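Local coordinates for protein GH127 beta-L-arabinofuranoside (Geobacillus stearothermophilus, PDB 4QK0) that probably hydrolyses beta-L-arabinofuranosides as a member of glycoside hydrolase family 127, releasing L-arabinose from its substrates, at residues Glu480-Leu485 against Tyr515-Trp520; Thr468-Val473 against Gly523-Leu528. One frame throughout, in Å; residues are numbered along the deposited sequence.

Contact 1: Glu480-Leu485 against Tyr515-Trp520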
# COMPACT_ATOMS: atom_id res chain seq x y z
N GLU A 480 -2.99 -36.02 -46.35
CA GLU A 480 -3.19 -36.33 -44.97
C GLU A 480 -2.25 -35.46 -44.14
O GLU A 480 -1.06 -35.43 -44.38
CB GLU A 480 -2.92 -37.80 -44.72
CG GLU A 480 -3.25 -38.29 -43.32
CD GLU A 480 -2.75 -39.71 -43.06
OE1 GLU A 480 -2.12 -40.31 -43.97
OE2 GLU A 480 -2.99 -40.21 -41.94
N PHE A 481 -2.82 -34.71 -43.22
CA PHE A 481 -2.03 -34.05 -42.20
C PHE A 481 -2.93 -33.68 -41.00
O PHE A 481 -4.18 -33.82 -41.05
CB PHE A 481 -1.31 -32.81 -42.76
CG PHE A 481 -2.22 -31.81 -43.42
CD1 PHE A 481 -2.86 -30.84 -42.70
CD2 PHE A 481 -2.47 -31.88 -44.78
CE1 PHE A 481 -3.74 -29.95 -43.32
CE2 PHE A 481 -3.35 -31.00 -45.42
CZ PHE A 481 -3.99 -30.03 -44.68
N THR A 482 -2.27 -33.23 -39.94
CA THR A 482 -2.92 -32.93 -38.68
C THR A 482 -3.09 -31.44 -38.47
O THR A 482 -2.18 -30.64 -38.72
CB THR A 482 -2.15 -33.53 -37.54
OG1 THR A 482 -2.04 -34.92 -37.78
CG2 THR A 482 -2.88 -33.28 -36.24
N LEU A 483 -4.31 -31.06 -38.15
CA LEU A 483 -4.65 -29.71 -37.73
C LEU A 483 -4.86 -29.74 -36.23
O LEU A 483 -5.68 -30.54 -35.74
CB LEU A 483 -5.96 -29.29 -38.35
CG LEU A 483 -6.00 -27.90 -38.86
CD1 LEU A 483 -5.06 -27.85 -40.07
CD2 LEU A 483 -7.43 -27.53 -39.23
N GLY A 484 -4.07 -28.95 -35.51
CA GLY A 484 -4.19 -28.89 -34.02
C GLY A 484 -4.95 -27.64 -33.60
O GLY A 484 -4.50 -26.55 -33.87
N LEU A 485 -6.12 -27.80 -33.03
CA LEU A 485 -6.97 -26.66 -32.66
C LEU A 485 -7.10 -26.47 -31.14
O LEU A 485 -7.55 -27.37 -30.47
CB LEU A 485 -8.36 -26.85 -33.25
CG LEU A 485 -8.35 -27.18 -34.75
CD1 LEU A 485 -9.75 -27.44 -35.23
CD2 LEU A 485 -7.76 -26.08 -35.57
N TYR A 515 -6.57 -32.71 -31.95
CA TYR A 515 -5.76 -33.14 -33.08
C TYR A 515 -6.63 -33.79 -34.14
O TYR A 515 -7.13 -34.90 -33.96
CB TYR A 515 -4.70 -34.09 -32.61
CG TYR A 515 -3.65 -33.41 -31.81
CD1 TYR A 515 -3.87 -33.08 -30.47
CD2 TYR A 515 -2.40 -33.11 -32.36
CE1 TYR A 515 -2.89 -32.48 -29.71
CE2 TYR A 515 -1.42 -32.52 -31.61
CZ TYR A 515 -1.69 -32.20 -30.28
OH TYR A 515 -0.73 -31.61 -29.55
N ILE A 516 -6.84 -33.07 -35.23
CA ILE A 516 -7.62 -33.57 -36.33
C ILE A 516 -6.77 -34.00 -37.54
O ILE A 516 -6.26 -33.15 -38.32
CB ILE A 516 -8.63 -32.54 -36.77
CG1 ILE A 516 -9.45 -32.10 -35.56
CG2 ILE A 516 -9.53 -33.13 -37.89
CD1 ILE A 516 -10.49 -31.07 -35.89
N ARG A 517 -6.61 -35.32 -37.67
CA ARG A 517 -5.78 -35.94 -38.71
C ARG A 517 -6.69 -36.71 -39.68
O ARG A 517 -7.49 -37.52 -39.30
CB ARG A 517 -4.75 -36.88 -38.12
CG ARG A 517 -3.77 -37.40 -39.16
CD ARG A 517 -2.57 -38.15 -38.59
NE ARG A 517 -1.61 -38.48 -39.65
CZ ARG A 517 -0.73 -37.63 -40.21
NH1 ARG A 517 -0.62 -36.36 -39.81
NH2 ARG A 517 0.08 -38.06 -41.19
N ARG A 518 -6.58 -36.36 -40.95
CA ARG A 518 -7.43 -36.90 -42.00
C ARG A 518 -6.84 -36.44 -43.34
O ARG A 518 -5.86 -35.64 -43.38
CB ARG A 518 -8.87 -36.35 -41.89
CG ARG A 518 -9.01 -34.83 -42.09
CD ARG A 518 -10.39 -34.33 -41.73
NE ARG A 518 -11.41 -34.81 -42.68
CZ ARG A 518 -11.66 -34.27 -43.87
NH1 ARG A 518 -10.99 -33.21 -44.29
NH2 ARG A 518 -12.61 -34.77 -44.64
N VAL A 519 -7.41 -36.95 -44.43
CA VAL A 519 -7.07 -36.48 -45.75
C VAL A 519 -7.88 -35.23 -46.01
O VAL A 519 -9.09 -35.31 -46.03
CB VAL A 519 -7.43 -37.53 -46.86
CG1 VAL A 519 -7.22 -36.93 -48.23
CG2 VAL A 519 -6.63 -38.81 -46.69
N TRP A 520 -7.20 -34.13 -46.27
CA TRP A 520 -7.85 -32.86 -46.53
C TRP A 520 -7.94 -32.62 -48.04
O TRP A 520 -6.99 -32.86 -48.75
CB TRP A 520 -7.04 -31.71 -45.91
CG TRP A 520 -6.93 -31.82 -44.41
CD1 TRP A 520 -5.96 -32.44 -43.72
CD2 TRP A 520 -7.88 -31.36 -43.44
NE1 TRP A 520 -6.23 -32.41 -42.37
CE2 TRP A 520 -7.40 -31.74 -42.17
CE3 TRP A 520 -9.08 -30.65 -43.52
CZ2 TRP A 520 -8.06 -31.42 -40.99
CZ3 TRP A 520 -9.74 -30.34 -42.34
CH2 TRP A 520 -9.22 -30.74 -41.10
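Glu480-Leu485 and Tyr515-Trp520 pair as antiparallel strands, Leu483 meeting Ile516 in a hydrogen-bonded pair, with strand axes 4.5 Å apart at 161°. This is one sheet of the beta-sandwich in the GH127 middle domain, and it illustrates how side chains can take over where a ladder turns a corner. The ladder itself is regular at Leu483 N to Ile516 O (2.9 Å) and at Ile516 N to Leu483 O (2.8 Å). One rung further on, Phe481 N still reaches Arg518 O, but the chain bends at Arg518, and the carbonyl of Phe481 is instead gripped by the indole: Trp520 NE1 lies 2.8 Å from Phe481 O, with the oxygen in the ring plane and the donor above the carbonyl plane. The same two residues also stack. Phe481 holds CG between its backbone N and carbonyl carbon (chi1 56°), which folds the phenyl ring back over the five-membered indole ring in an offset stack, planes 25° apart. Arg518 CG lies over the opposite indole face, and its guanidinium runs on to Asp524. Further along this buried side, Leu485 CD1 touches Ile516 CD1 at 3.8 Å. On the other side lies a polar cluster: the extended Arg517 chain carries its guanidinium over to Glu480 and Thr482. Glu480 CG lies over one face of the group, while NE makes a weak hydrogen bond, part of a salt bridge, to Glu480 OE2 at 3.2 Å. At the guanidinium edge, exactly in its plane, Arg517 NH1 donates to Thr482 OG1 over 2.9 Å.

Contact 2: Thr468-Val473 against Gly523-Leu528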
# COMPACT_ATOMS: atom_id res chain seq x y z
N THR A 468 -18.06 -18.59 -32.69
CA THR A 468 -18.16 -19.38 -33.92
C THR A 468 -16.99 -19.04 -34.84
O THR A 468 -16.70 -17.87 -35.15
CB THR A 468 -19.50 -19.13 -34.63
OG1 THR A 468 -20.57 -19.69 -33.82
CG2 THR A 468 -19.52 -19.82 -35.99
N VAL A 469 -16.26 -20.10 -35.21
CA VAL A 469 -15.11 -19.98 -36.10
C VAL A 469 -15.25 -20.91 -37.30
O VAL A 469 -15.55 -22.11 -37.15
CB VAL A 469 -13.79 -20.35 -35.39
CG1 VAL A 469 -12.63 -20.10 -36.31
CG2 VAL A 469 -13.61 -19.54 -34.10
N ARG A 470 -15.04 -20.35 -38.48
CA ARG A 470 -15.08 -21.12 -39.72
C ARG A 470 -13.68 -21.18 -40.34
O ARG A 470 -13.10 -20.16 -40.66
CB ARG A 470 -16.06 -20.43 -40.66
CG ARG A 470 -16.37 -21.28 -41.85
CD ARG A 470 -17.06 -20.49 -43.01
NE ARG A 470 -18.49 -20.69 -42.89
CZ ARG A 470 -19.42 -19.94 -43.48
NH1 ARG A 470 -19.11 -18.91 -44.27
NH2 ARG A 470 -20.70 -20.23 -43.26
N LEU A 471 -13.13 -22.38 -40.42
CA LEU A 471 -11.82 -22.64 -41.03
C LEU A 471 -12.00 -23.35 -42.36
O LEU A 471 -12.60 -24.41 -42.43
CB LEU A 471 -10.98 -23.57 -40.17
CG LEU A 471 -10.53 -23.08 -38.83
CD1 LEU A 471 -9.95 -24.23 -38.04
CD2 LEU A 471 -9.45 -22.05 -39.02
N THR A 472 -11.47 -22.75 -43.39
CA THR A 472 -11.45 -23.34 -44.71
C THR A 472 -10.04 -23.80 -44.98
O THR A 472 -9.08 -23.06 -44.82
CB THR A 472 -11.90 -22.35 -45.79
OG1 THR A 472 -13.17 -21.84 -45.42
CG2 THR A 472 -12.06 -23.08 -47.11
N VAL A 473 -9.93 -25.08 -45.29
CA VAL A 473 -8.65 -25.71 -45.48
C VAL A 473 -8.53 -26.08 -46.95
O VAL A 473 -9.27 -26.95 -47.43
CB VAL A 473 -8.52 -26.98 -44.60
CG1 VAL A 473 -7.15 -27.63 -44.80
CG2 VAL A 473 -8.72 -26.63 -43.13
N GLY A 523 -11.28 -26.90 -50.26
CA GLY A 523 -12.59 -26.41 -49.81
C GLY A 523 -13.17 -27.13 -48.60
O GLY A 523 -14.31 -26.90 -48.24
N ASP A 524 -12.39 -27.96 -47.94
CA ASP A 524 -12.83 -28.55 -46.70
C ASP A 524 -13.10 -27.44 -45.68
O ASP A 524 -12.35 -26.45 -45.58
CB ASP A 524 -11.82 -29.56 -46.16
CG ASP A 524 -12.00 -30.96 -46.75
OD1 ASP A 524 -13.02 -31.23 -47.41
OD2 ASP A 524 -11.12 -31.82 -46.54
N GLU A 525 -14.18 -27.60 -44.94
CA GLU A 525 -14.61 -26.60 -43.97
C GLU A 525 -14.78 -27.20 -42.56
O GLU A 525 -15.47 -28.20 -42.36
CB GLU A 525 -15.91 -25.99 -44.41
CG GLU A 525 -16.18 -24.71 -43.65
CD GLU A 525 -17.50 -24.08 -44.07
OE1 GLU A 525 -17.53 -23.50 -45.16
OE2 GLU A 525 -18.49 -24.15 -43.30
N VAL A 526 -14.07 -26.60 -41.61
CA VAL A 526 -14.18 -26.96 -40.20
C VAL A 526 -14.90 -25.81 -39.52
O VAL A 526 -14.47 -24.66 -39.64
CB VAL A 526 -12.80 -27.12 -39.56
CG1 VAL A 526 -12.93 -27.52 -38.08
CG2 VAL A 526 -11.97 -28.15 -40.30
N LYS A 527 -16.00 -26.13 -38.84
CA LYS A 527 -16.72 -25.18 -37.99
C LYS A 527 -16.52 -25.48 -36.52
O LYS A 527 -16.76 -26.62 -36.06
CB LYS A 527 -18.22 -24.99 -38.29
CG LYS A 527 -18.40 -23.86 -39.29
CD LYS A 527 -19.80 -23.77 -39.85
CE LYS A 527 -20.74 -23.10 -38.86
NZ LYS A 527 -20.66 -21.62 -38.94
N LEU A 528 -16.06 -24.45 -35.81
CA LEU A 528 -15.87 -24.53 -34.37
C LEU A 528 -16.88 -23.66 -33.70
O LEU A 528 -17.12 -22.54 -34.14
CB LEU A 528 -14.51 -24.02 -33.99
CG LEU A 528 -13.29 -24.64 -34.66
CD1 LEU A 528 -12.02 -23.95 -34.19
CD2 LEU A 528 -13.22 -26.08 -34.28
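The carbonyl oxygen of Val469 takes the N-H of Leu528 at 2.7 Å from O to N, the donor lying in the carbonyl plane and the bond almost straight at 177°. It opens an antiparallel ladder that is a worked example of a two-faced sheet, one side largely apolar and the other polar and charged. Val469 N returns a bond of 2.8 Å to Leu528 O, and Leu471 and Val526 repeat the reciprocal pattern. The last pair is uneven: Val473 N to Asp524 O is short (2.8 Å), whereas Asp524 N to Val473 O is weak and long at 3.3 Å, just after Gly523. On the largely apolar face Val469 sits against Leu528 and Leu471 against Val526, the latter two meeting CB to CB at 4.0 Å. That face is broken at its end by the buried carboxylate of Asp524, OD2 gripped by Arg518 NH1 and Gln521 N, OD1 by Asn499 ND2. The polar face, which includes Thr472, works diagonally. Arg470, paired in register with Lys527, bends at its third torsion (chi3 -96°) and forms a salt bridge to Glu525, NE to OE2 at 3.5 Å, with the two flat groups 30° apart. Lys527 curls instead toward Thr468, its NZ beside the CG2 methyl; Arg470 NH2 is 4.5 Å from NZ, a closeness that Glu525 probably offsets in part. In the seven-stranded antiparallel sheet, strand 453-461 adjoins Thr468-Val473, strand 495-498 adjoins Gly523-Leu528, and strand 479-486 packs across the face carrying Leu471, Val473 and Leu528.

How the contacts relate
Contacts 1 and 2 are strand pairs from two facing sheets of the GH127 middle domain, their centres 12 Å apart. Short connections join them: strand 468-475 leads into strand 479-486, and strand 519-520 into strand 524-529, so the chain crosses from one sheet to the other and later back. The interface between them is mostly apolar, with Trp520 CZ3 lying 3.7 Å from Val526 CG2 and Leu485 CD2 3.8 Å from Leu471 CD1. At one end a salt bridge, Arg518 NH1 to Asp524 OD2 at 2.6 Å, ties the corner of contact 1 to the start of contact 2. Both contacts sit about 30 Å, centre to centre, from the middle of the chain.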